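Local coordinates for protein alpha-galactosidase (Thermus thermophilus, PDB 6LCJ) that probably hydrolyses alpha-galactosidic bonds, releasing terminal galactose, as a thermostable, hexameric glycosidase of family GH36, at residues A95-L109 and E140-P152. Numbering follows the deposited sequence.
Sequences ALRGPDGRALLLGAL and EEEVFAAYARLLP
Tyr147 of helix 140-149 meets Gly107 and Ala108 at the end of strand 102-108. Its CG stands anti to the backbone N (chi1 177°), which directs the ring toward the strand. From the root outward, CB and CG lie 4.0 Å from Leu105 CD2, Leu109 CD2 meets the ring edge at CE1, and CZ sits 3.6 Å from Gly107 CA, which lies under one face; a CB on Gly107 would run into the ring. At the tip OH donates a short hydrogen bond to Ala108 O, 2.5 Å away, with the hydroxyl slightly out of the carbonyl plane. A phenylalanine here would probably keep the ring over Gly107 but leave the Ala108 carbonyl without this hydroxyl donor.

Further back along the strand, Leu105 fills the middle of the interface. Its CB rests against Val143 CG1, and its two methyls part: CD2 goes to Tyr147, while CD1 points almost squarely into the centre of the Phe144 ring, 3.5 Å from the centroid and 3° off the normal, a CH-pi contact. Phe46 and Trp392 also meet that ring. At the helix start, Arg97 grips Glu140 side-on: NE and NH2 both bond to OE1, the NH2 bond being 2.9 Å long, with the oxygen lying in the guanidinium plane. Trp58 adds a cation-pi partner to Arg97. At the other end Leu109 CD2 tucks against Leu150 CB.

Strand and helix run at 27° to each other, their axes 7.4 Å apart, so the helix lies nearly lengthwise on one face of the antiparallel sheet formed with strands 93-97 and 132-137. This is the N-terminal beta-sandwich domain of a GH36 enzyme, where the helix covers a sheet on the side facing the TIM barrel.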
# COMPACT_ATOMS: atom_id res chain seq x y z
N ALA E 95 16.65 5.38 -34.01
CA ALA E 95 17.34 6.53 -34.56
C ALA E 95 17.08 7.74 -33.68
O ALA E 95 16.04 7.85 -33.03
CB ALA E 95 16.92 6.82 -36.01
N LEU E 96 18.07 8.63 -33.66
CA LEU E 96 17.97 9.91 -32.97
C LEU E 96 18.02 11.02 -34.01
O LEU E 96 18.69 10.90 -35.05
CB LEU E 96 19.10 10.08 -31.94
CG LEU E 96 19.03 9.16 -30.71
CD1 LEU E 96 20.25 9.31 -29.82
CD2 LEU E 96 17.74 9.42 -29.92
N ARG E 97 17.31 12.10 -33.74
CA ARG E 97 17.11 13.18 -34.70
C ARG E 97 17.85 14.43 -34.25
O ARG E 97 17.56 14.98 -33.18
CB ARG E 97 15.63 13.47 -34.86
CG ARG E 97 15.31 14.27 -36.08
CD ARG E 97 13.84 14.59 -36.10
NE ARG E 97 13.18 13.86 -37.16
CZ ARG E 97 11.90 13.50 -37.12
NH1 ARG E 97 11.16 13.83 -36.06
NH2 ARG E 97 11.38 12.83 -38.14
N GLY E 98 18.77 14.90 -35.09
CA GLY E 98 19.42 16.17 -34.88
C GLY E 98 18.49 17.31 -35.22
O GLY E 98 17.58 17.16 -36.05
N PRO E 99 18.68 18.47 -34.57
CA PRO E 99 17.89 19.67 -34.92
C PRO E 99 17.77 19.95 -36.42
O PRO E 99 16.79 20.60 -36.83
CB PRO E 99 18.66 20.79 -34.20
CG PRO E 99 19.23 20.12 -32.99
CD PRO E 99 19.47 18.66 -33.34
N ASP E 100 18.70 19.48 -37.24
CA ASP E 100 18.76 19.77 -38.67
C ASP E 100 17.98 18.78 -39.53
O ASP E 100 18.08 18.84 -40.76
CB ASP E 100 20.21 19.79 -39.12
CG ASP E 100 21.00 18.61 -38.59
OD1 ASP E 100 20.78 18.23 -37.41
OD2 ASP E 100 21.82 18.04 -39.35
N GLY E 101 17.22 17.87 -38.92
CA GLY E 101 16.53 16.85 -39.68
C GLY E 101 17.39 15.70 -40.17
O GLY E 101 16.92 14.90 -41.00
N ARG E 102 18.63 15.60 -39.72
CA ARG E 102 19.43 14.42 -40.00
C ARG E 102 19.27 13.42 -38.86
O ARG E 102 19.02 13.79 -37.71
CB ARG E 102 20.89 14.79 -40.22
CG ARG E 102 21.07 15.67 -41.46
CD ARG E 102 22.49 15.69 -41.98
NE ARG E 102 23.41 16.32 -41.04
CZ ARG E 102 24.69 15.98 -40.91
NH1 ARG E 102 25.20 15.03 -41.69
NH2 ARG E 102 25.46 16.60 -40.02
N ALA E 103 19.37 12.14 -39.21
CA ALA E 103 19.12 11.06 -38.26
C ALA E 103 20.38 10.25 -38.01
O ALA E 103 21.14 9.94 -38.93
CB ALA E 103 18.01 10.15 -38.77
N LEU E 104 20.61 9.92 -36.74
CA LEU E 104 21.62 8.93 -36.37
C LEU E 104 20.89 7.60 -36.21
O LEU E 104 20.05 7.45 -35.31
CB LEU E 104 22.33 9.34 -35.08
CG LEU E 104 23.40 8.37 -34.57
CD1 LEU E 104 24.64 8.46 -35.45
CD2 LEU E 104 23.74 8.68 -33.13
N LEU E 105 21.19 6.64 -37.08
CA LEU E 105 20.49 5.37 -37.15
C LEU E 105 21.38 4.24 -36.64
O LEU E 105 22.54 4.14 -37.04
CB LEU E 105 20.05 5.06 -38.58
CG LEU E 105 19.23 3.79 -38.84
CD1 LEU E 105 18.26 3.99 -40.01
CD2 LEU E 105 20.14 2.57 -39.11
N LEU E 106 20.81 3.40 -35.78
CA LEU E 106 21.44 2.17 -35.32
C LEU E 106 20.46 1.03 -35.58
O LEU E 106 19.39 0.99 -34.96
CB LEU E 106 21.78 2.26 -33.83
CG LEU E 106 22.34 0.97 -33.23
CD1 LEU E 106 23.81 0.81 -33.64
CD2 LEU E 106 22.16 0.94 -31.71
N GLY E 107 20.82 0.11 -36.47
CA GLY E 107 19.94 -0.98 -36.83
C GLY E 107 20.56 -2.36 -36.83
O GLY E 107 21.65 -2.56 -37.37
N ALA E 108 19.88 -3.34 -36.24
CA ALA E 108 20.39 -4.70 -36.21
C ALA E 108 20.40 -5.33 -37.60
O ALA E 108 19.47 -5.15 -38.40
CB ALA E 108 19.55 -5.55 -35.28
N LEU E 109 21.45 -6.09 -37.88
CA LEU E 109 21.54 -6.88 -39.10
C LEU E 109 21.22 -8.35 -38.87
O LEU E 109 21.21 -9.12 -39.84
CB LEU E 109 22.94 -6.74 -39.71
CG LEU E 109 23.24 -5.31 -40.18
CD1 LEU E 109 24.60 -5.21 -40.84
CD2 LEU E 109 22.16 -4.82 -41.14
N GLU E 140 17.57 11.79 -43.16
CA GLU E 140 16.68 10.73 -42.69
C GLU E 140 16.44 9.66 -43.75
O GLU E 140 16.63 8.47 -43.50
CB GLU E 140 15.35 11.37 -42.26
CG GLU E 140 14.58 10.60 -41.22
CD GLU E 140 13.40 11.40 -40.68
OE1 GLU E 140 13.62 12.31 -39.84
OE2 GLU E 140 12.26 11.14 -41.13
N GLU E 141 16.04 10.07 -44.95
CA GLU E 141 15.62 9.11 -45.97
C GLU E 141 16.80 8.30 -46.49
O GLU E 141 16.67 7.10 -46.77
CB GLU E 141 14.89 9.83 -47.10
CG GLU E 141 13.37 9.95 -46.86
CD GLU E 141 12.72 11.13 -47.62
OE1 GLU E 141 12.48 12.19 -46.98
OE2 GLU E 141 12.44 10.99 -48.84
N GLU E 142 17.97 8.93 -46.64
CA GLU E 142 19.10 8.16 -47.15
C GLU E 142 19.54 7.12 -46.14
O GLU E 142 19.86 5.98 -46.49
CB GLU E 142 20.26 9.09 -47.53
CG GLU E 142 21.41 8.38 -48.29
CD GLU E 142 20.96 7.17 -49.16
OE1 GLU E 142 20.07 7.35 -50.05
OE2 GLU E 142 21.49 6.04 -48.96
N VAL E 143 19.53 7.49 -44.86
CA VAL E 143 20.06 6.64 -43.81
C VAL E 143 19.19 5.38 -43.65
O VAL E 143 19.71 4.27 -43.51
CB VAL E 143 20.19 7.50 -42.53
CG1 VAL E 143 19.43 6.95 -41.37
CG2 VAL E 143 21.64 7.75 -42.17
N PHE E 144 17.87 5.52 -43.75
CA PHE E 144 16.99 4.35 -43.67
C PHE E 144 17.06 3.51 -44.93
O PHE E 144 16.95 2.28 -44.87
CB PHE E 144 15.56 4.78 -43.39
CG PHE E 144 15.28 5.00 -41.95
CD1 PHE E 144 15.56 6.22 -41.35
CD2 PHE E 144 14.78 3.96 -41.17
CE1 PHE E 144 15.32 6.42 -40.01
CE2 PHE E 144 14.53 4.14 -39.81
CZ PHE E 144 14.80 5.38 -39.23
N ALA E 145 17.24 4.15 -46.10
CA ALA E 145 17.42 3.40 -47.33
C ALA E 145 18.72 2.60 -47.33
O ALA E 145 18.79 1.52 -47.91
CB ALA E 145 17.37 4.35 -48.53
N ALA E 146 19.76 3.12 -46.67
CA ALA E 146 21.03 2.40 -46.62
C ALA E 146 20.96 1.21 -45.67
O ALA E 146 21.61 0.19 -45.91
CB ALA E 146 22.16 3.35 -46.23
N TYR E 147 20.19 1.32 -44.59
CA TYR E 147 19.95 0.18 -43.71
C TYR E 147 19.17 -0.91 -44.44
O TYR E 147 19.52 -2.09 -44.36
CB TYR E 147 19.22 0.64 -42.44
CG TYR E 147 18.84 -0.44 -41.44
CD1 TYR E 147 19.75 -1.41 -41.03
CD2 TYR E 147 17.56 -0.46 -40.88
CE1 TYR E 147 19.39 -2.38 -40.10
CE2 TYR E 147 17.19 -1.43 -39.96
CZ TYR E 147 18.11 -2.38 -39.57
OH TYR E 147 17.73 -3.34 -38.65
N ALA E 148 18.11 -0.52 -45.16
CA ALA E 148 17.26 -1.52 -45.82
C ALA E 148 18.05 -2.37 -46.81
O ALA E 148 17.75 -3.56 -46.96
CB ALA E 148 16.09 -0.83 -46.51
N ARG E 149 19.08 -1.81 -47.46
CA ARG E 149 19.87 -2.58 -48.43
C ARG E 149 20.62 -3.71 -47.77
O ARG E 149 20.93 -4.72 -48.42
CB ARG E 149 20.84 -1.67 -49.16
CG ARG E 149 20.19 -0.88 -50.27
CD ARG E 149 21.06 0.26 -50.71
NE ARG E 149 20.26 1.39 -51.15
CZ ARG E 149 20.54 2.65 -50.84
NH1 ARG E 149 21.60 2.93 -50.08
NH2 ARG E 149 19.76 3.63 -51.28
N LEU E 150 20.93 -3.59 -46.48
CA LEU E 150 21.66 -4.62 -45.77
C LEU E 150 20.75 -5.69 -45.17
O LEU E 150 21.24 -6.59 -44.47
CB LEU E 150 22.53 -3.97 -44.70
CG LEU E 150 23.53 -3.03 -45.36
CD1 LEU E 150 24.28 -2.21 -44.33
CD2 LEU E 150 24.50 -3.84 -46.22
N LEU E 151 19.46 -5.63 -45.41
CA LEU E 151 18.55 -6.64 -44.89
C LEU E 151 18.15 -7.62 -45.98
O LEU E 151 18.36 -7.36 -47.16
CB LEU E 151 17.31 -5.96 -44.29
CG LEU E 151 17.58 -4.99 -43.13
CD1 LEU E 151 16.30 -4.29 -42.69
CD2 LEU E 151 18.23 -5.73 -41.98
N PRO E 152 17.60 -8.77 -45.61
CA PRO E 152 17.10 -9.68 -46.64
C PRO E 152 16.03 -9.01 -47.49
O PRO E 152 15.30 -8.13 -47.03
CB PRO E 152 16.53 -10.86 -45.84
CG PRO E 152 17.26 -10.80 -44.53
CD PRO E 152 17.42 -9.34 -44.26